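PDB 3FOT: trichothecene 15-O-acetyltransferase TRI3 from Fusarium sporotrichioides, which transfers an acetyl group to the 15-hydroxyl of trichothecene intermediates during the biosynthesis of mycotoxins such as T-2 toxin. Local coordinates for residues K251-E254 with Y255-L259; V260-Y263 with K264-G267; V469-S472 with L473-A477; L386-A389 with C390-K394. All coordinates share one frame; numbering follows the deposited sequence. Where two conformers were deposited one is given.

Contact 1: residues K251-E254 with Y255-L259; sequences KCTE and YTSAL
S257 folds back over the preceding turn and sets its hydroxyl on the carbonyl of T253. OG donates to T253 O at 3.0 Å. It is placed there because OG stands beside its own backbone N, anti to the carbonyl carbon (chi1 -71°). S257 N also donates to T253 O, at 2.9 Å, and the two donors come from opposite faces of the carbonyl plane. T256 OG1 adds a weak bond to T253 O at 3.3 Å. The T253 methyl CG2 lies 4.1 Å from S257 OG, while T253 OG1 is bonded one turn back, to D249 O.

All of this sits on helix 246-264, whose i to i+4 ladder runs through the contact. T256 N, for one, donates to C252 O at 2.9 Å. The exposed side carries T253, E254 and S257. K251 NZ and E254 OE1 form a salt bridge at 3.3 Å, its hydrogen bond weak. The K251 ammonium also meets the W400 ring.

Y255 and T256 face inward, onto helix 406-423. The Y255 ring leaves the helix and touches V413 and, on strand 358-365, V362. Its OH is hydrogen-bonded to E417. The Y255 side chain comes within about 4 Å of that of H414, which binds 15-deacetylcalonectrin.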
ATOM      1  N   LYS A 251     -15.809 -18.025 -12.385  1.00 16.59           N
ATOM      2  CA  LYS A 251     -15.081 -17.581 -11.203  1.00 16.86           C
ATOM      3  C   LYS A 251     -15.063 -16.041 -11.158  1.00 16.27           C
ATOM      4  O   LYS A 251     -15.232 -15.445 -10.089  1.00 15.96           O
ATOM      5  CB  LYS A 251     -13.659 -18.125 -11.269  1.00 17.52           C
ATOM      6  CG  LYS A 251     -13.041 -18.756 -10.017  1.00 20.19           C
ATOM      7  CD  LYS A 251     -13.846 -18.783  -8.749  1.00 21.26           C
ATOM      8  CE  LYS A 251     -12.917 -19.123  -7.571  1.00 21.97           C
ATOM      9  NZ  LYS A 251     -13.560 -20.000  -6.536  1.00 23.72           N
ATOM     10  N   CYS A 252     -14.872 -15.400 -12.316  1.00 16.22           N
ATOM     11  CA  CYS A 252     -14.972 -13.925 -12.389  1.00 16.18           C
ATOM     12  C   CYS A 252     -16.338 -13.424 -11.948  1.00 16.87           C
ATOM     13  O   CYS A 252     -16.450 -12.436 -11.195  1.00 16.99           O
ATOM     14  CB  CYS A 252     -14.667 -13.394 -13.802  1.00 16.48           C
ATOM     15  SG  CYS A 252     -12.986 -13.582 -14.303  1.00 14.87           S
ATOM     16  N   THR A 253     -17.387 -14.105 -12.415  1.00 17.41           N
ATOM     17  CA  THR A 253     -18.764 -13.778 -12.047  1.00 18.66           C
ATOM     18  C   THR A 253     -19.025 -14.018 -10.548  1.00 18.23           C
ATOM     19  O   THR A 253     -19.780 -13.270  -9.907  1.00 18.10           O
ATOM     20  CB  THR A 253     -19.751 -14.598 -12.913  1.00 19.18           C
ATOM     21  OG1 THR A 253     -19.659 -14.146 -14.263  1.00 20.77           O
ATOM     22  CG2 THR A 253     -21.180 -14.433 -12.431  1.00 20.84           C
ATOM     23  N   GLU A 254     -18.401 -15.053  -9.987  1.00 18.38           N
ATOM     24  CA  GLU A 254     -18.517 -15.305  -8.564  1.00 18.55           C
ATOM     25  C   GLU A 254     -17.943 -14.125  -7.785  1.00 18.10           C
ATOM     26  O   GLU A 254     -18.540 -13.669  -6.801  1.00 18.01           O
ATOM     27  CB  GLU A 254     -17.771 -16.574  -8.165  1.00 18.80           C
ATOM     28  CG  GLU A 254     -18.031 -16.952  -6.717  1.00 21.80           C
ATOM     29  CD  GLU A 254     -17.188 -18.117  -6.243  1.00 25.41           C
ATOM     30  OE1 GLU A 254     -16.643 -18.846  -7.088  1.00 27.54           O
ATOM     31  OE2 GLU A 254     -17.086 -18.303  -5.010  1.00 27.73           O
ATOM     32  N   TYR A 255     -16.794 -13.623  -8.233  1.00 17.60           N
ATOM     33  CA  TYR A 255     -16.222 -12.441  -7.593  1.00 17.77           C
ATOM     34  C   TYR A 255     -17.091 -11.185  -7.765  1.00 17.56           C
ATOM     35  O   TYR A 255     -17.384 -10.492  -6.782  1.00 16.30           O
ATOM     36  CB  TYR A 255     -14.761 -12.185  -8.001  1.00 18.32           C
ATOM     37  CG  TYR A 255     -14.242 -10.921  -7.338  1.00 18.55           C
ATOM     38  CD1 TYR A 255     -13.564 -10.965  -6.103  1.00 20.06           C
ATOM     39  CD2 TYR A 255     -14.489  -9.670  -7.897  1.00 18.72           C
ATOM     40  CE1 TYR A 255     -13.116  -9.767  -5.477  1.00 18.25           C
ATOM     41  CE2 TYR A 255     -14.062  -8.494  -7.274  1.00 20.29           C
ATOM     42  CZ  TYR A 255     -13.385  -8.552  -6.069  1.00 20.79           C
ATOM     43  OH  TYR A 255     -12.981  -7.343  -5.504  1.00 22.81           O
ATOM     44  N   THR A 256     -17.507 -10.861  -8.992  1.00 17.49           N
ATOM     45  CA  THR A 256     -18.292  -9.631  -9.194  1.00 17.82           C
ATOM     46  C   THR A 256     -19.644  -9.681  -8.469  1.00 18.77           C
ATOM     47  O   THR A 256     -20.115  -8.662  -7.958  1.00 18.48           O
ATOM     48  CB  THR A 256     -18.476  -9.271 -10.683  1.00 18.54           C
ATOM     49  OG1 THR A 256     -19.233 -10.303 -11.338  1.00 17.65           O
ATOM     50  CG2 THR A 256     -17.105  -9.135 -11.362  1.00 18.54           C
ATOM     51  N   SER A 257     -20.249 -10.870  -8.394  1.00 19.35           N
ATOM     52  CA  SER A 257     -21.463 -11.051  -7.610  1.00 20.67           C
ATOM     53  C   SER A 257     -21.231 -10.782  -6.124  1.00 20.18           C
ATOM     54  O   SER A 257     -22.022 -10.066  -5.496  1.00 20.56           O
ATOM     55  CB  SER A 257     -22.057 -12.442  -7.831  1.00 21.17           C
ATOM     56  OG  SER A 257     -22.598 -12.511  -9.141  1.00 23.27           O
ATOM     57  N   ALA A 258     -20.139 -11.326  -5.576  1.00 19.48           N
ATOM     58  CA  ALA A 258     -19.736 -11.050  -4.184  1.00 19.31           C
ATOM     59  C   ALA A 258     -19.433  -9.570  -3.937  1.00 19.53           C
ATOM     60  O   ALA A 258     -19.788  -9.011  -2.882  1.00 19.24           O
ATOM     61  CB  ALA A 258     -18.545 -11.880  -3.791  1.00 19.18           C
ATOM     62  N   LEU A 259     -18.778  -8.942  -4.912  1.00 18.90           N
ATOM     63  CA  LEU A 259     -18.465  -7.526  -4.833  1.00 19.16           C
ATOM     64  C   LEU A 259     -19.714  -6.682  -4.697  1.00 19.59           C
ATOM     65  O   LEU A 259     -19.832  -5.854  -3.792  1.00 18.99           O
ATOM     66  CB  LEU A 259     -17.683  -7.122  -6.084  1.00 19.65           C
ATOM     67  CG  LEU A 259     -17.289  -5.663  -6.220  1.00 20.88           C
ATOM     68  CD1 LEU A 259     -16.281  -5.318  -5.110  1.00 19.47           C
ATOM     69  CD2 LEU A 259     -16.685  -5.449  -7.594  1.00 20.63           C
TER

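Contact 2: residues V260-Y263 with K264-G267; sequences VANY and KSRG
K264 and V260 lie side by side, one turn apart, with their side chains pointing the same way. The K264 chain is extended beyond CG. Its CG and CD pass V260 O, with CG 3.7 Å from that oxygen. Its end then runs along the valine methyl: NZ is 3.7 Å from V260 CG1. The K264 backbone N is shared between two carbonyls, and both bonds are weak. It reaches V260 O at 3.5 Å and A261 O at 3.1 Å, so the regular ladder of helix 246-264 is fading here.

S265 follows in an extended conformation. Its N makes a weak bond to N262 O at 3.5 Å. Its OG sits between its own backbone N and carbonyl carbon (chi1 74°), which turns it back toward N262. OG lies 3.3 Å from N262 O, but the destination of its proton is not settled. One water lies within bonding distance of N262 O and S265 O, another of N262 OD1 and S265 OG. Which acceptors their protons serve is not settled. The two side-chain oxygens, N262 OD1 and S265 OG, are 3.9 Å apart.

R266 and G267 carry the chain away in the loop toward strand 277-283, and G267 N is held by E431. On the inner side of the helix end, the Y263 ring meets those of Y420 and F428.

The last turn therefore unwinds through weak, divided backbone bonds, and water probably takes over part of the task. N262 O, with a weak bond from S265 N, has a water 2.7 Å away that can donate to it.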
ATOM      1  N   VAL A 260     -20.655  -6.894  -5.605  1.00 19.63           N
ATOM      2  CA  VAL A 260     -21.863  -6.096  -5.640  1.00 20.99           C
ATOM      3  C   VAL A 260     -22.680  -6.327  -4.382  1.00 20.82           C
ATOM      4  O   VAL A 260     -23.206  -5.371  -3.816  1.00 21.25           O
ATOM      5  CB  VAL A 260     -22.680  -6.359  -6.909  1.00 21.05           C
ATOM      6  CG1 VAL A 260     -23.931  -5.454  -6.965  1.00 21.79           C
ATOM      7  CG2 VAL A 260     -21.801  -6.086  -8.129  1.00 22.20           C
ATOM      8  N   ALA A 261     -22.769  -7.582  -3.940  1.00 20.82           N
ATOM      9  CA  ALA A 261     -23.485  -7.917  -2.710  1.00 21.47           C
ATOM     10  C   ALA A 261     -22.828  -7.334  -1.468  1.00 21.78           C
ATOM     11  O   ALA A 261     -23.531  -6.947  -0.532  1.00 22.29           O
ATOM     12  CB  ALA A 261     -23.665  -9.431  -2.549  1.00 21.38           C
ATOM     13  N   ASN A 262     -21.496  -7.297  -1.448  1.00 21.29           N
ATOM     14  CA  ASN A 262     -20.783  -6.665  -0.334  1.00 21.52           C
ATOM     15  C   ASN A 262     -21.134  -5.180  -0.224  1.00 21.39           C
ATOM     16  O   ASN A 262     -21.224  -4.656   0.880  1.00 21.26           O
ATOM     17  CB  ASN A 262     -19.266  -6.868  -0.418  1.00 21.07           C
ATOM     18  CG  ASN A 262     -18.519  -6.237   0.768  1.00 22.40           C
ATOM     19  OD1 ASN A 262     -18.789  -6.562   1.915  1.00 24.36           O
ATOM     20  ND2 ASN A 262     -17.586  -5.330   0.483  1.00 20.80           N
ATOM     21  N   TYR A 263     -21.329  -4.501  -1.354  1.00 21.79           N
ATOM     22  CA  TYR A 263     -21.741  -3.086  -1.314  1.00 22.37           C
ATOM     23  C   TYR A 263     -23.095  -2.913  -0.609  1.00 22.77           C
ATOM     24  O   TYR A 263     -23.333  -1.905   0.059  1.00 22.23           O
ATOM     25  CB  TYR A 263     -21.801  -2.466  -2.721  1.00 22.46           C
ATOM     26  CG  TYR A 263     -20.454  -2.217  -3.382  1.00 23.14           C
ATOM     27  CD1 TYR A 263     -19.477  -1.448  -2.757  1.00 21.26           C
ATOM     28  CD2 TYR A 263     -20.173  -2.731  -4.658  1.00 23.68           C
ATOM     29  CE1 TYR A 263     -18.245  -1.212  -3.365  1.00 22.80           C
ATOM     30  CE2 TYR A 263     -18.946  -2.498  -5.280  1.00 24.31           C
ATOM     31  CZ  TYR A 263     -17.981  -1.741  -4.625  1.00 24.31           C
ATOM     32  OH  TYR A 263     -16.759  -1.493  -5.212  1.00 25.74           O
ATOM     33  N   LYS A 264     -23.958  -3.918  -0.748  0.70 22.84           N
ATOM     34  CA  LYS A 264     -25.356  -3.850  -0.303  0.70 23.35           C
ATOM     35  C   LYS A 264     -25.620  -4.557   1.031  0.70 23.57           C
ATOM     36  O   LYS A 264     -26.736  -4.534   1.545  0.70 23.28           O
ATOM     37  CB  LYS A 264     -26.269  -4.439  -1.392  0.70 23.33           C
ATOM     38  CG  LYS A 264     -26.302  -3.639  -2.689  0.70 24.47           C
ATOM     39  CD  LYS A 264     -26.870  -4.457  -3.834  0.70 26.52           C
ATOM     40  CE  LYS A 264     -27.098  -3.595  -5.059  0.70 27.88           C
ATOM     41  NZ  LYS A 264     -27.455  -4.432  -6.245  0.70 29.62           N
ATOM     42  N   SER A 265     -24.598  -5.189   1.586  1.00 24.37           N
ATOM     43  CA  SER A 265     -24.796  -6.050   2.750  1.00 25.32           C
ATOM     44  C   SER A 265     -24.909  -5.272   4.056  1.00 25.48           C
ATOM     45  O   SER A 265     -24.411  -4.139   4.185  1.00 24.90           O
ATOM     46  CB  SER A 265     -23.683  -7.094   2.865  1.00 25.47           C
ATOM     47  OG  SER A 265     -22.472  -6.513   3.305  1.00 28.20           O
ATOM     48  N   ARG A 266     -25.550  -5.919   5.029  1.00 25.12           N
ATOM     49  CA  ARG A 266     -25.609  -5.409   6.387  1.00 25.34           C
ATOM     50  C   ARG A 266     -24.199  -5.421   6.968  1.00 25.11           C
ATOM     51  O   ARG A 266     -23.359  -6.238   6.585  1.00 25.36           O
ATOM     52  CB  ARG A 266     -26.567  -6.258   7.239  1.00 25.30           C
ATOM     53  N   GLY A 267     -23.927  -4.505   7.886  1.00 24.58           N
ATOM     54  CA  GLY A 267     -22.600  -4.433   8.473  1.00 23.46           C
ATOM     55  C   GLY A 267     -22.487  -3.375   9.546  1.00 23.09           C
ATOM     56  O   GLY A 267     -23.484  -3.028  10.206  1.00 23.81           O
TER
HETATM   57  O   HOH W   1     -22.110  -3.073   2.913  1.00 27.15           O
HETATM   58  O   HOH W   2     -20.438  -8.882   2.472  1.00 32.52           O

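Contact 3: residues V469-S472 with L473-A477; sequences VNQS and LPYLA
The side-chain amide of Q471 bridges the loop that joins strand 457-469 to strand 477-483. This loop crosses from one mixed beta-sheet of the fold to another. NE2 donates to Y475 O at 2.8 Å, with a bent N-H...O angle of 135°. OE1 accepts from L473 N at 3.0 Å, and this donor stands well above the carbonyl plane of the glutamine. Both ends of the amide are thus fixed by backbone atoms of the same turn, which settles its rotation. A water also donates to OE1 at 2.6 Å and lies 3.2 Å from Y475 OH.

The bend at chi2 (68°) brings the Q471 amide back over the loop. There it meets the Y475 ring. NE2 lies over the centre of one face, 3.2 Å above the plane, and the amide stands almost perpendicular to the ring (88°). The same nitrogen therefore binds the Y475 carbonyl and touches the face of its ring.

Farther out, Q471 packs on I492 of strand 486-494, and its backbone O is bonded to N494. N470 ties the start of the loop to W138 and E142. L476 turns away to V503 and Y506 of helix 500-516. The A477 methyl CB lies 3.9 Å from Q471 NE2.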
ATOM      1  N   VAL A 469      -2.879   4.564   3.276  1.00 15.19           N
ATOM      2  CA  VAL A 469      -3.517   4.785   1.975  1.00 14.35           C
ATOM      3  C   VAL A 469      -4.746   5.609   2.271  1.00 14.42           C
ATOM      4  O   VAL A 469      -5.527   5.220   3.158  1.00 14.32           O
ATOM      5  CB  VAL A 469      -3.949   3.482   1.302  1.00 14.25           C
ATOM      6  CG1 VAL A 469      -4.599   3.779  -0.037  1.00 14.10           C
ATOM      7  CG2 VAL A 469      -2.737   2.577   1.115  1.00 15.63           C
ATOM      8  N   ASN A 470      -4.916   6.741   1.582  1.00 12.37           N
ATOM      9  CA  ASN A 470      -6.046   7.625   1.855  1.00 12.65           C
ATOM     10  C   ASN A 470      -7.345   6.838   1.719  1.00 12.80           C
ATOM     11  O   ASN A 470      -7.445   5.960   0.871  1.00 12.83           O
ATOM     12  CB  ASN A 470      -6.093   8.796   0.879  1.00 11.96           C
ATOM     13  CG  ASN A 470      -5.105   9.911   1.233  1.00 13.36           C
ATOM     14  OD1 ASN A 470      -4.551   9.956   2.336  1.00 12.71           O
ATOM     15  ND2 ASN A 470      -4.900  10.817   0.295  1.00  8.80           N
ATOM     16  N   GLN A 471      -8.327   7.161   2.554  1.00 14.21           N
ATOM     17  CA  GLN A 471      -9.624   6.484   2.528  1.00 15.04           C
ATOM     18  C   GLN A 471     -10.742   7.511   2.338  1.00 16.14           C
ATOM     19  O   GLN A 471     -10.937   8.390   3.191  1.00 15.62           O
ATOM     20  CB  GLN A 471      -9.853   5.683   3.812  1.00 15.35           C
ATOM     21  CG  GLN A 471     -11.289   5.134   3.993  1.00 16.30           C
ATOM     22  CD  GLN A 471     -11.659   4.053   2.982  1.00 17.73           C
ATOM     23  OE1 GLN A 471     -11.625   4.275   1.774  1.00 19.17           O
ATOM     24  NE2 GLN A 471     -12.048   2.879   3.483  1.00 16.31           N
ATOM     25  N   SER A 472     -11.441   7.384   1.210  1.00 15.98           N
ATOM     26  CA  SER A 472     -12.576   8.233   0.879  1.00 16.85           C
ATOM     27  C   SER A 472     -13.910   7.466   0.903  1.00 16.00           C
ATOM     28  O   SER A 472     -14.962   8.057   0.654  1.00 15.65           O
ATOM     29  CB  SER A 472     -12.376   8.804  -0.526  1.00 17.86           C
ATOM     30  OG  SER A 472     -12.418   7.739  -1.493  1.00 21.96           O
ATOM     31  N   LEU A 473     -13.850   6.159   1.137  1.00 14.15           N
ATOM     32  CA  LEU A 473     -15.061   5.327   1.205  1.00 14.45           C
ATOM     33  C   LEU A 473     -15.400   5.068   2.672  1.00 14.17           C
ATOM     34  O   LEU A 473     -14.536   5.249   3.548  1.00 14.09           O
ATOM     35  CB  LEU A 473     -14.888   4.028   0.396  1.00 14.53           C
ATOM     36  CG  LEU A 473     -15.042   4.195  -1.134  1.00 16.05           C
ATOM     37  CD1 LEU A 473     -14.615   2.949  -1.895  1.00 17.61           C
ATOM     38  CD2 LEU A 473     -16.478   4.619  -1.550  1.00 16.13           C
ATOM     39  N   PRO A 474     -16.660   4.703   2.964  1.00 13.73           N
ATOM     40  CA  PRO A 474     -17.110   4.662   4.343  1.00 14.21           C
ATOM     41  C   PRO A 474     -16.879   3.343   5.089  1.00 13.70           C
ATOM     42  O   PRO A 474     -17.597   3.062   6.030  1.00 15.18           O
ATOM     43  CB  PRO A 474     -18.608   4.943   4.211  1.00 14.21           C
ATOM     44  CG  PRO A 474     -18.964   4.272   2.927  1.00 14.67           C
ATOM     45  CD  PRO A 474     -17.768   4.457   2.018  1.00 14.37           C
ATOM     46  N   TYR A 475     -15.895   2.538   4.682  1.00 14.05           N
ATOM     47  CA  TYR A 475     -15.568   1.337   5.474  1.00 13.72           C
ATOM     48  C   TYR A 475     -14.259   1.562   6.216  1.00 13.97           C
ATOM     49  O   TYR A 475     -13.454   2.407   5.827  1.00 13.21           O
ATOM     50  CB  TYR A 475     -15.488   0.055   4.627  1.00 14.74           C
ATOM     51  CG  TYR A 475     -14.517   0.111   3.482  1.00 16.44           C
ATOM     52  CD1 TYR A 475     -13.190  -0.313   3.632  1.00 15.42           C
ATOM     53  CD2 TYR A 475     -14.922   0.572   2.230  1.00 17.41           C
ATOM     54  CE1 TYR A 475     -12.308  -0.283   2.565  1.00 16.79           C
ATOM     55  CE2 TYR A 475     -14.046   0.631   1.175  1.00 18.37           C
ATOM     56  CZ  TYR A 475     -12.740   0.212   1.341  1.00 18.90           C
ATOM     57  OH  TYR A 475     -11.880   0.258   0.268  1.00 20.41           O
ATOM     58  N   LEU A 476     -14.066   0.811   7.290  1.00 12.88           N
ATOM     59  CA  LEU A 476     -12.825   0.878   8.040  1.00 13.15           C
ATOM     60  C   LEU A 476     -11.851   0.014   7.282  1.00 13.34           C
ATOM     61  O   LEU A 476     -12.137  -1.153   7.013  1.00 14.43           O
ATOM     62  CB  LEU A 476     -13.021   0.339   9.461  1.00 12.83           C
ATOM     63  CG  LEU A 476     -13.968   1.140  10.357  1.00 13.30           C
ATOM     64  CD1 LEU A 476     -14.031   0.496  11.711  1.00 14.34           C
ATOM     65  CD2 LEU A 476     -13.550   2.615  10.492  1.00 13.98           C
ATOM     66  N   ALA A 477     -10.717   0.595   6.894  1.00 13.69           N
ATOM     67  CA  ALA A 477      -9.716  -0.170   6.165  1.00 13.95           C
ATOM     68  C   ALA A 477      -8.590  -0.453   7.135  1.00 13.95           C
ATOM     69  O   ALA A 477      -7.897   0.479   7.561  1.00 14.13           O
ATOM     70  CB  ALA A 477      -9.197   0.645   4.974  1.00 14.14           C
TER
HETATM   71  O   HOH W   3     -10.651   3.195  -0.362  1.00 27.32           O

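Contact 4: residues L386-A389 with C390-K394; sequences LESA and CRNIK
N392 reaches back one turn to the carbonyl of S388. Its CB passes 3.3 Å from A389 O. CG stands anti to its own carbonyl carbon (chi1 -84°), which turns the amide toward the previous turn and puts CG 3.7 Å from S388 O. At the tip, ND2 donates to S388 O at 2.8 Å, and the bond is nearly straight (173°). The acceptor lies in the plane of the N392 amide, but ND2 stands above the plane of the S388 carbonyl. The backbone N of N392 donates to the same oxygen at 3.0 Å, so S388 O is gripped twice by one residue. S388 OG is 3.8 Å from N392 ND2.

The neighbouring residues approach their i-4 partners differently. R391 lays CG 3.2 Å from E387 O, and its extended chain carries the guanidinium outward. I393 turns CG1 and CD1 to A389 O, with CD1 3.2 Å away. Its CD1 also reaches the A389 methyl CB at 4.4 Å, a loose apolar contact. Regular i to i+4 backbone bonds continue beneath these side chains.

This is the middle of helix 379-401. A389 and C390 rest on A312 of helix 306-321, and L386 reaches L316 of that helix. I393 leans on V363 of strand 358-365, and N392 and I393 both touch I365 of the same strand.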
ATOM      1  N   LEU A 386     -11.625 -17.888  17.584  1.00 10.90           N
ATOM      2  CA  LEU A 386     -10.574 -17.382  16.691  1.00 10.39           C
ATOM      3  C   LEU A 386     -10.029 -18.474  15.786  1.00 11.38           C
ATOM      4  O   LEU A 386      -9.836 -18.235  14.592  1.00 11.10           O
ATOM      5  CB  LEU A 386      -9.445 -16.728  17.501  1.00 10.59           C
ATOM      6  CG  LEU A 386      -9.834 -15.401  18.134  1.00  9.14           C
ATOM      7  CD1 LEU A 386      -8.898 -15.131  19.316  1.00  9.23           C
ATOM      8  CD2 LEU A 386      -9.766 -14.247  17.093  1.00 10.33           C
ATOM      9  N   GLU A 387      -9.783 -19.661  16.346  1.00 11.63           N
ATOM     10  CA  GLU A 387      -9.293 -20.799  15.558  0.50 12.02           C
ATOM     11  C   GLU A 387     -10.279 -21.165  14.444  1.00 12.65           C
ATOM     12  O   GLU A 387      -9.877 -21.386  13.298  1.00 12.57           O
ATOM     13  CB  GLU A 387      -9.005 -22.012  16.452  0.50 12.10           C
ATOM     14  CG  GLU A 387      -7.760 -21.847  17.307  0.50 13.21           C
ATOM     15  CD  GLU A 387      -7.312 -23.123  17.981  0.50 14.12           C
ATOM     16  OE1 GLU A 387      -6.563 -23.035  18.970  0.50 14.31           O
ATOM     17  OE2 GLU A 387      -7.670 -24.215  17.507  0.50 16.65           O
ATOM     18  N   SER A 388     -11.564 -21.219  14.776  1.00 13.52           N
ATOM     19  CA  SER A 388     -12.619 -21.559  13.791  1.00 13.84           C
ATOM     20  C   SER A 388     -12.595 -20.561  12.641  1.00 13.93           C
ATOM     21  O   SER A 388     -12.599 -20.927  11.453  1.00 13.20           O
ATOM     22  CB  SER A 388     -13.993 -21.497  14.482  1.00 15.80           C
ATOM     23  OG  SER A 388     -15.052 -21.795  13.587  1.00 17.49           O
ATOM     24  N   ALA A 389     -12.591 -19.279  13.005  1.00 13.97           N
ATOM     25  CA  ALA A 389     -12.571 -18.216  12.014  1.00 13.23           C
ATOM     26  C   ALA A 389     -11.316 -18.295  11.135  1.00 13.62           C
ATOM     27  O   ALA A 389     -11.425 -18.214   9.911  1.00 13.29           O
ATOM     28  CB  ALA A 389     -12.692 -16.882  12.669  1.00 12.15           C
ATOM     29  N   CYS A 390     -10.143 -18.482  11.749  1.00 13.41           N
ATOM     30  CA  CYS A 390      -8.889 -18.653  10.974  1.00 13.78           C
ATOM     31  C   CYS A 390      -8.966 -19.797   9.972  1.00 14.44           C
ATOM     32  O   CYS A 390      -8.488 -19.668   8.857  1.00 15.60           O
ATOM     33  CB  CYS A 390      -7.687 -18.902  11.872  1.00 13.79           C
ATOM     34  SG  CYS A 390      -7.161 -17.458  12.828  1.00 14.38           S
ATOM     35  N   ARG A 391      -9.548 -20.926  10.370  1.00 14.65           N
ATOM     36  CA  ARG A 391      -9.657 -22.071   9.461  1.00 15.79           C
ATOM     37  C   ARG A 391     -10.597 -21.771   8.285  1.00 16.44           C
ATOM     38  O   ARG A 391     -10.292 -22.149   7.154  1.00 17.08           O
ATOM     39  CB  ARG A 391     -10.095 -23.334  10.214  1.00 15.70           C
ATOM     40  CG  ARG A 391      -9.116 -23.761  11.308  1.00 15.83           C
ATOM     41  CD  ARG A 391      -9.387 -25.184  11.853  1.00 17.95           C
ATOM     42  NE  ARG A 391      -8.493 -25.509  12.978  1.00 22.44           N
ATOM     43  CZ  ARG A 391      -7.208 -25.839  12.847  1.00 23.29           C
ATOM     44  NH1 ARG A 391      -6.645 -25.904  11.643  1.00 26.38           N
ATOM     45  NH2 ARG A 391      -6.475 -26.109  13.922  1.00 24.81           N
ATOM     46  N   ASN A 392     -11.706 -21.076   8.565  1.00 16.82           N
ATOM     47  CA  ASN A 392     -12.638 -20.550   7.546  1.00 17.22           C
ATOM     48  C   ASN A 392     -11.922 -19.576   6.593  1.00 16.90           C
ATOM     49  O   ASN A 392     -12.064 -19.651   5.366  1.00 17.35           O
ATOM     50  CB  ASN A 392     -13.816 -19.801   8.192  1.00 17.99           C
ATOM     51  CG  ASN A 392     -14.966 -20.712   8.647  1.00 20.56           C
ATOM     52  OD1 ASN A 392     -15.928 -20.905   7.921  1.00 24.45           O
ATOM     53  ND2 ASN A 392     -14.888 -21.227   9.867  1.00 24.02           N
ATOM     54  N   ILE A 393     -11.161 -18.647   7.163  1.00 15.38           N
ATOM     55  CA  ILE A 393     -10.393 -17.681   6.372  1.00 15.06           C
ATOM     56  C   ILE A 393      -9.382 -18.366   5.446  1.00 15.63           C
ATOM     57  O   ILE A 393      -9.347 -18.094   4.238  1.00 15.35           O
ATOM     58  CB  ILE A 393      -9.698 -16.641   7.288  1.00 13.73           C
ATOM     59  CG1 ILE A 393     -10.749 -15.799   7.998  1.00 14.11           C
ATOM     60  CG2 ILE A 393      -8.713 -15.702   6.483  1.00 15.06           C
ATOM     61  CD1 ILE A 393     -10.281 -15.266   9.357  1.00 13.25           C
ATOM     62  N   LYS A 394      -8.568 -19.257   6.000  1.00 16.60           N
ATOM     63  CA  LYS A 394      -7.543 -19.914   5.198  1.00 18.26           C
ATOM     64  C   LYS A 394      -8.173 -20.758   4.097  1.00 18.65           C
ATOM     65  O   LYS A 394      -7.702 -20.727   2.962  1.00 18.78           O
ATOM     66  CB  LYS A 394      -6.626 -20.754   6.077  1.00 18.53           C
ATOM     67  CG  LYS A 394      -5.573 -21.550   5.308  1.00 20.81           C
ATOM     68  CD  LYS A 394      -4.648 -22.262   6.261  1.00 24.75           C
ATOM     69  CE  LYS A 394      -3.525 -22.985   5.526  1.00 28.89           C
ATOM     70  NZ  LYS A 394      -2.759 -22.063   4.620  1.00 32.57           N
TER

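How the contacts relate
Contacts 1 and 2 follow one another on helix 246-264, with centres 13 Å apart; the second covers its end and the start of the loop beyond. Contact 4 comes next along the chain, on helix 379-401, and contact 3 last, in the loop between strands 457-469 and 477-483. Contact 4 is about 22 Å from contacts 1 and 2, centre to centre. Strand 358-365 links the two helices, since it packs against both contact 1 and contact 4. Contacts 2 and 3 approach to about 6 Å between nearest atoms without touching. Contacts 1, 2 and 3 each bring a tyrosine side chain within about 4, 8 and 10 Å of the side chain of substrate-binding H414; contact 4 lies away from it.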